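Local coordinates for protein lipase (Acinetobacter baumannii, PDB 4OPM) that probably hydrolyses the ester bonds of lipids, as a putative bacterial lipase of the alpha/beta hydrolase fold, at residues I32-S37 against D77-G82; P45-I50 against Y71-P76; L140-S145 against A235-L240; V228-I233 against R258-A263. All coordinates share one frame; numbering follows the deposited sequence. Where two conformers were deposited one is given.

Contact 1. Residues I32-S37 against D77-G82; sequences ITWSYS and DLPGSG
The indole of W34 meets the loop 77-82 obliquely. Its six-membered ring does the touching: CE3 of W34 lies 3.4 Å from the carbonyl O of D77, and CH2 of W34 is 3.8 Å from CD of P79, the two side chains crossing at a slant. CZ3 of W34 also reaches CD2 of L78, more loosely. Within its own strand, CG2 of I32 sits 3.5 Å above one indole face, offset toward the rim, while F104 of helix 94-107 meets the indole with planes about 35° apart. The torsion of W34 (chi1 -71°, CG opposite the carbonyl carbon) swings the indole to the loop. One residue on, the contact turns polar. The backbone N of D77 donates to the carbonyl O of S35 at 2.8 Å and nearly straight, 173° at the hydrogen. Beside it, OG of S35 stands 3.1 Å from OD2 of D77, although which acceptor takes its proton is not settled. The stronger claim on that carboxylate comes from R57, which forms a salt bridge to OD2, and the backbone N of E83 donates to the same oxygen; this buried negative charge is therefore probably well compensated. Beyond D77 the chain reverses in a type II beta turn from L78 to S81, closed by the N of S81 on the O of L78, with G80 at positive phi. Such a loop, following strand 72-76 at its C-terminal end, borders the active-site side in alpha/beta hydrolases.

Contact 2. Residues P45-I50 against Y71-P76; sequences PTLLLI and YHVIIP
L47 crosses Y71 at a slant, its CD1 3.6 Å from CB of Y71 and its CD2 near the ring atom CD1. The tyrosine ring also meets P45, whose carbonyl O lies in the ring plane, at the edge, 3.7 Å from CD1 of Y71. On the opposite sheet face T46 and H72 run side by side, OG1 of T46 near the imidazole edge. A water bridges the pair, accepting from OG1 of T46 at 2.8 Å and bonded to ND1 of H72, whose NE2 is held by E38. Farther along this face, L48 turns CD1 to within 3.7 Å of CD of P76, at about a right angle, because CG is opposite the backbone N (chi1 177°). L49 slants over V73 and I75 instead, CD1 being 3.8 Å from CG1 of V73. Four backbone bonds join the parallel strands: H72 N to P45 O, L47 N to H72 O, L49 N to I74 O, and I74 N to L47 O, the last 2.8 Å long and nearly in line with the carbonyl. Direct pairing gives way to water at P76, which has no N-H to offer: there a second water donates to the O atoms of L49 and P76.

Contact 3. Residues L140-S145 against A235-L240; sequences LFLVDS and APTLIL
L140 and P236 open a run of five backbone hydrogen bonds that stitches strand 137-143 to strand 237-242 in parallel. The bonds alternate in direction, from L140 N to P236 O, through L142 N to L238 O at 2.8 Å, to D144 N on L240 O at 3.0 Å. This last bond extends the pairing one residue past strand 140-143, where D144 adopts positive phi. Its carboxylate is directed elsewhere, OD2 accepting from the N of G242 and lying close to OD2 of D245. At the other end OG1 of T237 turns back to the O of A235, 2.9 Å away and well above that carbonyl's plane. The same OG1 lies 3.5 Å from CB of L140, the two side chains running alongside each other, and CG2 of T237 touches CD1 of L142. The other sheet face is built round F141. Its CG is opposite the backbone N (chi1 178°), and the ring extends alongside L238 and L240: CE1 of F141 is 3.6 Å from CD2 of L238 and 3.7 Å from CB of L240. L238 O approaches the ring's edge near its plane, whereas CG2 of V143 lies over one face; Y288 of helix 281-298 stacks on the ring. Chemically, the backbone bonds lie between two largely apolar layers, beside the end where D245 and H274 probably form a triad with S120.

Contact 4. Residues V228-I233 against R258-A263; sequences VLTKTI and RLLKNA
T230 turns its OG1 into the crowded position between backbone N and carbonyl carbon (chi1 56°), which sets the hydroxyl against L259, while L260 (chi1 -62°) carries CD2 across to the other segment. OG1 of T230 rests 3.5 Å from CB of L259, the side chains slanting past each other. OG1 has the carbonyls of F226 and A227 within hydrogen-bonding reach, and is bonded to a water that donates to the O of L259 at 2.7 Å. CD2 of L260 lies 3.8 Å from CB of I233 and 3.9 Å from CB of T230, meeting the threonine at about a right angle. No direct hydrogen bond joins the segments; waters do that work. One takes the N-H of K261 at 2.9 Å and can donate to the O atoms of T230 and I233. Another donates to the O of I233 and accepts from the N of N262. Each chain is turning here: I233 N bonds to T230 O near the end of its helix, and a type I turn from L260 to A263 follows helix 251-259. This is a water-mediated meeting of two helix C-terminal ends, at the flank of strand 237-242 in the alpha/beta hydrolase fold.

Three of the four contacts draw on one mixed sheet. Contacts 1 and 2 touch, their centres 14 Å apart, because strand 32-39 neighbours strand 72-76, and contact 2 is nested within the chain loop that contact 1 closes. Contact 3 lies farther across the sheet, its centre about 15 Å from that of contact 2, with strand 114-119 between strands 46-50 and 137-143. Contact 4 touches contact 3, about 11 Å away between centres; their segments alternate along the chain, so strand 237-242 runs between the two helices whose ends meet. Together they illustrate how alpha/beta hydrolases assemble a sheet from sequence-distant strands, here probably presenting a Ser-His-Asp triad.

Contact 1. Residues I32-S37 against D77-G82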
loop_
_atom_site.group_PDB
_atom_site.type_symbol
_atom_site.label_atom_id
_atom_site.label_comp_id
_atom_site.label_asym_id
_atom_site.label_seq_id
_atom_site.Cartn_x
_atom_site.Cartn_y
_atom_site.Cartn_z
ATOM N N ILE A 32 -4.941 19.050 -4.908
ATOM C CA ILE A 32 -4.139 17.872 -5.231
ATOM C C ILE A 32 -4.445 17.405 -6.639
ATOM O O ILE A 32 -5.621 17.245 -6.979
ATOM C CB ILE A 32 -4.379 16.699 -4.224
ATOM C CG1 ILE A 32 -4.191 17.126 -2.744
ATOM C CG2 ILE A 32 -3.517 15.447 -4.575
ATOM C CD1 ILE A 32 -4.731 16.111 -1.727
ATOM N N THR A 33 -3.399 17.152 -7.442
ATOM C CA THR A 33 -3.565 16.524 -8.748
ATOM C C THR A 33 -3.170 15.067 -8.560
ATOM O O THR A 33 -1.980 14.750 -8.454
ATOM C CB THR A 33 -2.802 17.233 -9.869
ATOM O OG1 THR A 33 -3.244 18.581 -9.907
ATOM C CG2 THR A 33 -3.063 16.593 -11.240
ATOM N N TRP A 34 -4.172 14.193 -8.473
ATOM C CA TRP A 34 -3.938 12.778 -8.266
ATOM C C TRP A 34 -3.526 12.078 -9.545
ATOM O O TRP A 34 -4.173 12.246 -10.579
ATOM C CB TRP A 34 -5.208 12.097 -7.721
ATOM C CG TRP A 34 -5.547 12.459 -6.304
ATOM C CD1 TRP A 34 -6.299 13.519 -5.886
ATOM C CD2 TRP A 34 -5.205 11.720 -5.126
ATOM N NE1 TRP A 34 -6.443 13.488 -4.517
ATOM C CE2 TRP A 34 -5.757 12.410 -4.021
ATOM C CE3 TRP A 34 -4.465 10.540 -4.893
ATOM C CZ2 TRP A 34 -5.613 11.957 -2.704
ATOM C CZ3 TRP A 34 -4.325 10.087 -3.582
ATOM C CH2 TRP A 34 -4.880 10.802 -2.507
ATOM N N SER A 35 -2.477 11.263 -9.451
ATOM C CA SER A 35 -2.061 10.333 -10.496
ATOM C C SER A 35 -2.566 8.969 -10.038
ATOM O O SER A 35 -2.401 8.631 -8.857
ATOM C CB SER A 35 -0.543 10.340 -10.667
ATOM O OG SER A 35 -0.122 9.240 -11.458
ATOM N N TYR A 36 -3.215 8.206 -10.921
ATOM C CA TYR A 36 -3.708 6.884 -10.535
ATOM C C TYR A 36 -3.803 5.961 -11.727
ATOM O O TYR A 36 -3.902 6.421 -12.873
ATOM C CB TYR A 36 -5.072 6.949 -9.810
ATOM C CG TYR A 36 -6.240 7.458 -10.636
ATOM C CD1 TYR A 36 -6.425 8.824 -10.848
ATOM C CD2 TYR A 36 -7.224 6.584 -11.103
ATOM C CE1 TYR A 36 -7.527 9.303 -11.559
ATOM C CE2 TYR A 36 -8.324 7.052 -11.826
ATOM C CZ TYR A 36 -8.472 8.415 -12.045
ATOM O OH TYR A 36 -9.552 8.912 -12.734
ATOM N N SER A 37 -3.731 4.655 -11.445
ATOM C CA SER A 37 -3.926 3.610 -12.440
ATOM C C SER A 37 -5.353 3.138 -12.351
ATOM O O SER A 37 -5.931 3.093 -11.252
ATOM C CB SER A 37 -2.978 2.434 -12.193
ATOM O OG SER A 37 -1.632 2.839 -12.311
ATOM N N ASP A 77 -1.477 7.093 -6.691
ATOM C CA ASP A 77 -0.199 7.529 -6.166
ATOM C C ASP A 77 -0.543 8.447 -5.003
ATOM O O ASP A 77 -1.198 9.480 -5.206
ATOM C CB ASP A 77 0.633 8.290 -7.210
ATOM C CG ASP A 77 1.421 7.440 -8.177
ATOM O OD1 ASP A 77 1.906 6.353 -7.760
ATOM O OD2 ASP A 77 1.658 7.908 -9.301
ATOM N N LEU A 78 -0.168 8.083 -3.791
ATOM C CA LEU A 78 -0.467 8.964 -2.664
ATOM C C LEU A 78 0.405 10.208 -2.715
ATOM O O LEU A 78 1.508 10.148 -3.270
ATOM C CB LEU A 78 -0.211 8.222 -1.321
ATOM C CG LEU A 78 -1.081 6.995 -1.012
ATOM C CD1 LEU A 78 -0.510 6.211 0.168
ATOM C CD2 LEU A 78 -2.527 7.395 -0.700
ATOM N N PRO A 79 -0.038 11.331 -2.110
ATOM C CA PRO A 79 0.855 12.500 -1.969
ATOM C C PRO A 79 2.249 12.084 -1.471
ATOM O O PRO A 79 2.363 11.274 -0.539
ATOM C CB PRO A 79 0.138 13.333 -0.907
ATOM C CG PRO A 79 -1.301 13.024 -1.123
ATOM C CD PRO A 79 -1.310 11.545 -1.390
ATOM N N GLY A 80 3.278 12.591 -2.135
ATOM C CA GLY A 80 4.669 12.288 -1.835
ATOM C C GLY A 80 5.225 11.186 -2.712
ATOM O O GLY A 80 6.426 10.925 -2.679
ATOM N N SER A 81 4.356 10.548 -3.527
ATOM C CA SER A 81 4.718 9.429 -4.388
ATOM C C SER A 81 4.324 9.625 -5.838
ATOM O O SER A 81 3.363 10.329 -6.135
ATOM C CB SER A 81 4.047 8.156 -3.893
ATOM O OG SER A 81 4.592 7.739 -2.656
ATOM N N GLY A 82 5.032 8.911 -6.712
ATOM C CA GLY A 82 4.774 8.877 -8.145
ATOM C C GLY A 82 4.589 10.232 -8.783
ATOM O O GLY A 82 5.423 11.125 -8.598
#

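Contact 2. Residues P45-I50 against Y71-P76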
loop_
_atom_site.group_PDB
_atom_site.type_symbol
_atom_site.label_atom_id
_atom_site.label_comp_id
_atom_site.label_asym_id
_atom_site.label_seq_id
_atom_site.Cartn_x
_atom_site.Cartn_y
_atom_site.Cartn_z
ATOM N N PRO A 45 -17.183 -5.052 -9.482
ATOM C CA PRO A 45 -16.999 -4.438 -8.147
ATOM C C PRO A 45 -15.688 -3.651 -8.055
ATOM O O PRO A 45 -14.659 -4.076 -8.601
ATOM C CB PRO A 45 -17.001 -5.644 -7.195
ATOM C CG PRO A 45 -17.644 -6.753 -7.969
ATOM C CD PRO A 45 -17.220 -6.525 -9.389
ATOM N N THR A 46 -15.747 -2.480 -7.406
ATOM C CA THR A 46 -14.597 -1.593 -7.276
ATOM C C THR A 46 -13.621 -2.077 -6.210
ATOM O O THR A 46 -14.031 -2.462 -5.109
ATOM C CB THR A 46 -15.051 -0.157 -6.979
ATOM O OG1 THR A 46 -15.919 0.263 -8.026
ATOM C CG2 THR A 46 -13.884 0.827 -6.870
ATOM N N LEU A 47 -12.320 -2.021 -6.569
ATOM C CA LEU A 47 -11.189 -2.359 -5.678
ATOM C C LEU A 47 -10.240 -1.185 -5.613
ATOM O O LEU A 47 -9.720 -0.743 -6.644
ATOM C CB LEU A 47 -10.357 -3.623 -6.052
ATOM C CG LEU A 47 -10.977 -4.922 -6.534
ATOM C CD1 LEU A 47 -9.886 -5.940 -6.828
ATOM C CD2 LEU A 47 -11.915 -5.509 -5.530
ATOM N N LEU A 48 -9.995 -0.681 -4.397
ATOM C CA LEU A 48 -9.060 0.419 -4.176
ATOM C C LEU A 48 -7.795 -0.155 -3.546
ATOM O O LEU A 48 -7.875 -0.748 -2.466
ATOM C CB LEU A 48 -9.690 1.520 -3.294
ATOM C CG LEU A 48 -8.795 2.718 -2.922
ATOM C CD1 LEU A 48 -8.447 3.560 -4.147
ATOM C CD2 LEU A 48 -9.461 3.584 -1.839
ATOM N N LEU A 49 -6.640 -0.000 -4.230
ATOM C CA LEU A 49 -5.358 -0.543 -3.763
ATOM C C LEU A 49 -4.463 0.579 -3.322
ATOM O O LEU A 49 -4.205 1.496 -4.109
ATOM C CB LEU A 49 -4.665 -1.406 -4.845
ATOM C CG LEU A 49 -5.514 -2.472 -5.527
ATOM C CD1 LEU A 49 -4.707 -3.215 -6.580
ATOM C CD2 LEU A 49 -6.070 -3.447 -4.518
ATOM N N ILE A 50 -4.022 0.531 -2.040
ATOM C CA ILE A 50 -3.237 1.614 -1.422
ATOM C C ILE A 50 -1.810 1.167 -1.107
ATOM O O ILE A 50 -1.616 0.284 -0.274
ATOM C CB ILE A 50 -3.937 2.141 -0.130
ATOM C CG1 ILE A 50 -5.457 2.343 -0.328
ATOM C CG2 ILE A 50 -3.254 3.427 0.386
ATOM C CD1 ILE A 50 -6.230 2.571 0.973
ATOM N N TYR A 71 -12.549 -7.332 -11.865
ATOM C CA TYR A 71 -12.794 -6.213 -10.958
ATOM C C TYR A 71 -12.456 -4.869 -11.584
ATOM O O TYR A 71 -11.749 -4.816 -12.589
ATOM C CB TYR A 71 -12.011 -6.396 -9.640
ATOM C CG TYR A 71 -12.485 -7.610 -8.873
ATOM C CD1 TYR A 71 -13.624 -7.549 -8.069
ATOM C CD2 TYR A 71 -11.875 -8.850 -9.044
ATOM C CE1 TYR A 71 -14.126 -8.683 -7.436
ATOM C CE2 TYR A 71 -12.367 -9.994 -8.406
ATOM C CZ TYR A 71 -13.500 -9.901 -7.612
ATOM O OH TYR A 71 -14.026 -11.005 -6.991
ATOM N N HIS A 72 -13.013 -3.789 -11.007
ATOM C CA HIS A 72 -12.739 -2.406 -11.404
ATOM C C HIS A 72 -11.668 -1.891 -10.432
ATOM O O HIS A 72 -11.966 -1.550 -9.289
ATOM C CB HIS A 72 -14.004 -1.544 -11.401
ATOM C CG HIS A 72 -13.756 -0.128 -11.826
ATOM N ND1 HIS A 72 -14.406 0.929 -11.224
ATOM C CD2 HIS A 72 -12.930 0.356 -12.787
ATOM C CE1 HIS A 72 -13.974 2.018 -11.840
ATOM N NE2 HIS A 72 -13.090 1.723 -12.794
ATOM N N VAL A 73 -10.426 -1.854 -10.890
ATOM C CA VAL A 73 -9.275 -1.578 -10.033
ATOM C C VAL A 73 -8.854 -0.109 -10.113
ATOM O O VAL A 73 -8.676 0.426 -11.204
ATOM C CB VAL A 73 -8.115 -2.556 -10.396
ATOM C CG1 VAL A 73 -6.890 -2.325 -9.519
ATOM C CG2 VAL A 73 -8.570 -4.016 -10.305
ATOM N N ILE A 74 -8.671 0.522 -8.935
ATOM C CA ILE A 74 -8.226 1.923 -8.809
ATOM C C ILE A 74 -6.985 1.945 -7.920
ATOM O O ILE A 74 -7.023 1.428 -6.801
ATOM C CB ILE A 74 -9.355 2.833 -8.259
ATOM C CG1 ILE A 74 -10.596 2.830 -9.195
ATOM C CG2 ILE A 74 -8.845 4.277 -7.972
ATOM C CD1 ILE A 74 -10.410 3.603 -10.545
ATOM N N ILE A 75 -5.879 2.512 -8.427
ATOM C CA ILE A 75 -4.612 2.495 -7.682
ATOM C C ILE A 75 -3.983 3.889 -7.687
ATOM O O ILE A 75 -3.257 4.239 -8.614
ATOM C CB ILE A 75 -3.595 1.443 -8.230
ATOM C CG1 ILE A 75 -4.263 0.166 -8.770
ATOM C CG2 ILE A 75 -2.494 1.144 -7.177
ATOM C CD1 ILE A 75 -3.268 -0.829 -9.444
ATOM N N PRO A 76 -4.191 4.670 -6.634
ATOM C CA PRO A 76 -3.622 6.021 -6.630
ATOM C C PRO A 76 -2.180 6.087 -6.178
ATOM O O PRO A 76 -1.723 5.285 -5.355
ATOM C CB PRO A 76 -4.514 6.770 -5.622
ATOM C CG PRO A 76 -4.980 5.704 -4.662
ATOM C CD PRO A 76 -5.049 4.418 -5.452
HETATM O O HOH W 1 -17.070 -0.332 -10.487
HETATM O O HOH W 2 -1.772 2.827 -4.234
#

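Contact 3. Residues L140-S145 against A235-L240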
loop_
_atom_site.group_PDB
_atom_site.type_symbol
_atom_site.label_atom_id
_atom_site.label_comp_id
_atom_site.label_asym_id
_atom_site.label_seq_id
_atom_site.Cartn_x
_atom_site.Cartn_y
_atom_site.Cartn_z
ATOM N N LEU A 140 -11.815 -5.365 3.662
ATOM C CA LEU A 140 -10.479 -4.870 3.953
ATOM C C LEU A 140 -9.444 -5.980 3.740
ATOM O O LEU A 140 -9.647 -7.105 4.195
ATOM C CB LEU A 140 -10.473 -4.384 5.408
ATOM C CG LEU A 140 -9.483 -3.301 5.828
ATOM C CD1 LEU A 140 -9.746 -1.971 5.085
ATOM C CD2 LEU A 140 -9.608 -3.044 7.322
ATOM N N PHE A 141 -8.347 -5.666 3.047
ATOM C CA PHE A 141 -7.280 -6.633 2.835
ATOM C C PHE A 141 -6.011 -5.976 3.338
ATOM O O PHE A 141 -5.585 -4.956 2.799
ATOM C CB PHE A 141 -7.179 -7.087 1.370
ATOM C CG PHE A 141 -6.057 -8.053 1.042
ATOM C CD1 PHE A 141 -5.592 -8.965 1.991
ATOM C CD2 PHE A 141 -5.499 -8.087 -0.235
ATOM C CE1 PHE A 141 -4.566 -9.865 1.677
ATOM C CE2 PHE A 141 -4.495 -9.003 -0.556
ATOM C CZ PHE A 141 -4.036 -9.889 0.397
ATOM N N LEU A 142 -5.469 -6.501 4.434
ATOM C CA LEU A 142 -4.294 -5.929 5.069
ATOM C C LEU A 142 -3.073 -6.775 4.780
ATOM O O LEU A 142 -2.995 -7.923 5.206
ATOM C CB LEU A 142 -4.515 -5.794 6.583
ATOM C CG LEU A 142 -5.724 -4.930 7.026
ATOM C CD1 LEU A 142 -5.946 -5.011 8.542
ATOM C CD2 LEU A 142 -5.561 -3.465 6.580
ATOM N N VAL A 143 -2.113 -6.191 4.071
ATOM C CA VAL A 143 -0.875 -6.878 3.714
ATOM C C VAL A 143 0.266 -6.246 4.513
ATOM O O VAL A 143 0.681 -5.134 4.187
ATOM C CB VAL A 143 -0.595 -6.849 2.181
ATOM C CG1 VAL A 143 0.640 -7.695 1.843
ATOM C CG2 VAL A 143 -1.816 -7.309 1.367
ATOM N N ASP A 144 0.774 -6.946 5.549
ATOM C CA ASP A 144 1.864 -6.452 6.427
ATOM C C ASP A 144 1.576 -4.989 6.835
ATOM O O ASP A 144 2.411 -4.097 6.649
ATOM C CB ASP A 144 3.225 -6.591 5.725
ATOM C CG ASP A 144 3.532 -8.038 5.362
ATOM O OD1 ASP A 144 2.867 -8.572 4.452
ATOM O OD2 ASP A 144 4.381 -8.660 6.050
ATOM N N SER A 145 0.343 -4.749 7.290
ATOM C CA SER A 145 -0.169 -3.429 7.613
ATOM C C SER A 145 0.494 -2.802 8.826
ATOM O O SER A 145 0.799 -3.487 9.809
ATOM C CB SER A 145 -1.671 -3.515 7.887
ATOM O OG SER A 145 -2.219 -2.243 8.200
ATOM N N ALA A 235 -15.995 -4.394 8.828
ATOM C CA ALA A 235 -15.737 -4.910 7.476
ATOM C C ALA A 235 -15.110 -6.319 7.501
ATOM O O ALA A 235 -14.209 -6.568 8.323
ATOM C CB ALA A 235 -14.812 -3.964 6.721
ATOM N N PRO A 236 -15.574 -7.260 6.632
ATOM C CA PRO A 236 -14.876 -8.558 6.535
ATOM C C PRO A 236 -13.427 -8.278 6.140
ATOM O O PRO A 236 -13.187 -7.449 5.251
ATOM C CB PRO A 236 -15.656 -9.324 5.463
ATOM C CG PRO A 236 -16.347 -8.288 4.670
ATOM C CD PRO A 236 -16.613 -7.124 5.592
ATOM N N THR A 237 -12.466 -8.890 6.851
ATOM C CA THR A 237 -11.054 -8.559 6.657
ATOM C C THR A 237 -10.196 -9.797 6.418
ATOM O O THR A 237 -10.328 -10.816 7.107
ATOM C CB THR A 237 -10.552 -7.751 7.889
ATOM O OG1 THR A 237 -11.357 -6.576 8.052
ATOM C CG2 THR A 237 -9.076 -7.340 7.788
ATOM N N LEU A 238 -9.298 -9.675 5.439
ATOM C CA LEU A 238 -8.293 -10.657 5.105
ATOM C C LEU A 238 -6.947 -10.078 5.524
ATOM O O LEU A 238 -6.656 -8.917 5.221
ATOM C CB LEU A 238 -8.326 -11.000 3.600
ATOM C CG LEU A 238 -7.315 -12.053 3.108
ATOM C CD1 LEU A 238 -7.583 -13.428 3.749
ATOM C CD2 LEU A 238 -7.356 -12.175 1.594
ATOM N N ILE A 239 -6.150 -10.869 6.242
ATOM C CA ILE A 239 -4.826 -10.441 6.713
ATOM C C ILE A 239 -3.810 -11.356 6.099
ATOM O O ILE A 239 -3.938 -12.571 6.220
ATOM C CB ILE A 239 -4.732 -10.460 8.275
ATOM C CG1 ILE A 239 -5.802 -9.555 8.934
ATOM C CG2 ILE A 239 -3.311 -10.112 8.787
ATOM C CD1 ILE A 239 -6.165 -9.993 10.375
ATOM N N LEU A 240 -2.772 -10.788 5.491
ATOM C CA LEU A 240 -1.703 -11.595 4.906
ATOM C C LEU A 240 -0.359 -10.998 5.317
ATOM O O LEU A 240 -0.189 -9.784 5.311
ATOM C CB LEU A 240 -1.847 -11.702 3.377
ATOM C CG LEU A 240 -0.913 -12.693 2.686
ATOM C CD1 LEU A 240 -1.594 -13.355 1.496
ATOM C CD2 LEU A 240 0.386 -12.008 2.243
#

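Contact 4. Residues V228-I233 against R258-A263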
loop_
_atom_site.group_PDB
_atom_site.type_symbol
_atom_site.label_atom_id
_atom_site.label_comp_id
_atom_site.label_asym_id
_atom_site.label_seq_id
_atom_site.Cartn_x
_atom_site.Cartn_y
_atom_site.Cartn_z
ATOM N N VAL A 228 -9.352 1.215 20.027
ATOM C CA VAL A 228 -10.589 2.000 19.925
ATOM C C VAL A 228 -10.981 2.122 18.436
ATOM O O VAL A 228 -12.143 1.900 18.085
ATOM C CB VAL A 228 -10.466 3.380 20.638
ATOM C CG1 VAL A 228 -11.626 4.311 20.280
ATOM C CG2 VAL A 228 -10.367 3.208 22.154
ATOM N N LEU A 229 -10.007 2.416 17.566
ATOM C CA LEU A 229 -10.246 2.518 16.129
ATOM C C LEU A 229 -10.732 1.166 15.549
ATOM O O LEU A 229 -11.752 1.130 14.860
ATOM C CB LEU A 229 -8.970 2.989 15.394
ATOM C CG LEU A 229 -8.948 2.810 13.848
ATOM C CD1 LEU A 229 -9.973 3.724 13.165
ATOM C CD2 LEU A 229 -7.551 3.035 13.277
ATOM N N THR A 230 -9.990 0.075 15.805
ATOM C CA THR A 230 -10.301 -1.249 15.240
ATOM C C THR A 230 -11.637 -1.805 15.755
ATOM O O THR A 230 -12.312 -2.511 15.007
ATOM C CB THR A 230 -9.167 -2.247 15.457
ATOM O OG1 THR A 230 -8.878 -2.343 16.852
ATOM C CG2 THR A 230 -7.912 -1.878 14.676
ATOM N N LYS A 231 -12.062 -1.415 16.979
ATOM C CA LYS A 231 -13.348 -1.822 17.559
ATOM C C LYS A 231 -14.525 -1.357 16.673
ATOM O O LYS A 231 -15.543 -2.029 16.617
ATOM C CB LYS A 231 -13.487 -1.239 18.987
ATOM C CG LYS A 231 -14.612 -1.840 19.817
ATOM C CD LYS A 231 -14.645 -1.261 21.224
ATOM C CE LYS A 231 -15.797 -1.828 22.015
ATOM N NZ LYS A 231 -15.946 -1.162 23.337
ATOM N N THR A 232 -14.363 -0.231 15.972
ATOM C CA THR A 232 -15.400 0.367 15.121
ATOM C C THR A 232 -15.437 -0.243 13.693
ATOM O O THR A 232 -16.335 0.104 12.916
ATOM C CB THR A 232 -15.205 1.902 15.033
ATOM O OG1 THR A 232 -14.059 2.216 14.236
ATOM C CG2 THR A 232 -15.108 2.577 16.399
ATOM N N ILE A 233 -14.468 -1.118 13.342
ATOM C CA ILE A 233 -14.380 -1.698 11.994
ATOM C C ILE A 233 -15.096 -3.066 11.937
ATOM O O ILE A 233 -14.638 -4.029 12.541
ATOM C CB ILE A 233 -12.896 -1.802 11.536
ATOM C CG1 ILE A 233 -12.232 -0.399 11.484
ATOM C CG2 ILE A 233 -12.796 -2.502 10.160
ATOM C CD1 ILE A 233 -10.704 -0.396 11.379
ATOM N N ARG A 258 -7.237 -10.531 16.373
ATOM C CA ARG A 258 -7.929 -10.386 17.655
ATOM C C ARG A 258 -8.712 -9.067 17.738
ATOM O O ARG A 258 -9.790 -9.032 18.325
ATOM C CB ARG A 258 -6.928 -10.456 18.820
ATOM C CG ARG A 258 -6.309 -11.841 19.043
ATOM C CD ARG A 258 -5.572 -11.949 20.374
ATOM N NE ARG A 258 -4.413 -11.052 20.484
ATOM C CZ ARG A 258 -3.186 -11.337 20.049
ATOM N NH1 ARG A 258 -2.940 -12.496 19.443
ATOM N NH2 ARG A 258 -2.198 -10.465 20.207
ATOM N N LEU A 259 -8.175 -7.987 17.133
ATOM C CA LEU A 259 -8.757 -6.650 17.192
ATOM C C LEU A 259 -9.926 -6.431 16.230
ATOM O O LEU A 259 -10.803 -5.607 16.518
ATOM C CB LEU A 259 -7.677 -5.584 16.924
ATOM C CG LEU A 259 -6.634 -5.368 18.043
ATOM C CD1 LEU A 259 -5.506 -4.468 17.560
ATOM C CD2 LEU A 259 -7.269 -4.772 19.316
ATOM N N LEU A 260 -9.932 -7.130 15.090
ATOM C CA LEU A 260 -10.981 -6.945 14.091
ATOM C C LEU A 260 -12.015 -8.062 14.153
ATOM O O LEU A 260 -11.691 -9.223 13.889
ATOM C CB LEU A 260 -10.353 -6.856 12.688
ATOM C CG LEU A 260 -9.400 -5.670 12.463
ATOM C CD1 LEU A 260 -8.540 -5.888 11.223
ATOM C CD2 LEU A 260 -10.166 -4.343 12.364
ATOM N N LYS A 261 -13.269 -7.688 14.496
ATOM C CA LYS A 261 -14.442 -8.553 14.676
ATOM C C LYS A 261 -14.637 -9.568 13.528
ATOM O O LYS A 261 -14.874 -10.743 13.796
ATOM C CB LYS A 261 -15.707 -7.670 14.796
ATOM C CG LYS A 261 -16.985 -8.408 15.178
ATOM C CD LYS A 261 -18.175 -7.456 15.224
ATOM C CE LYS A 261 -19.457 -8.154 15.615
ATOM N NZ LYS A 261 -20.582 -7.191 15.767
ATOM N N ASN A 262 -14.554 -9.110 12.274
ATOM C CA ASN A 262 -14.816 -9.955 11.114
ATOM C C ASN A 262 -13.563 -10.262 10.298
ATOM O O ASN A 262 -13.631 -10.466 9.089
ATOM C CB ASN A 262 -15.925 -9.326 10.262
ATOM C CG ASN A 262 -17.252 -9.350 11.005
ATOM O OD1 ASN A 262 -17.631 -10.363 11.604
ATOM N ND2 ASN A 262 -17.952 -8.220 11.060
ATOM N N ALA A 263 -12.428 -10.380 10.974
ATOM C CA ALA A 263 -11.200 -10.781 10.307
ATOM C C ALA A 263 -11.141 -12.303 10.243
ATOM O O ALA A 263 -11.570 -12.985 11.180
ATOM C CB ALA A 263 -9.991 -10.232 11.043
HETATM O O HOH W 3 -13.830 -4.901 15.002
HETATM O O HOH W 4 -10.813 -3.811 18.564
HETATM O O HOH W 5 -13.925 -6.507 11.152
#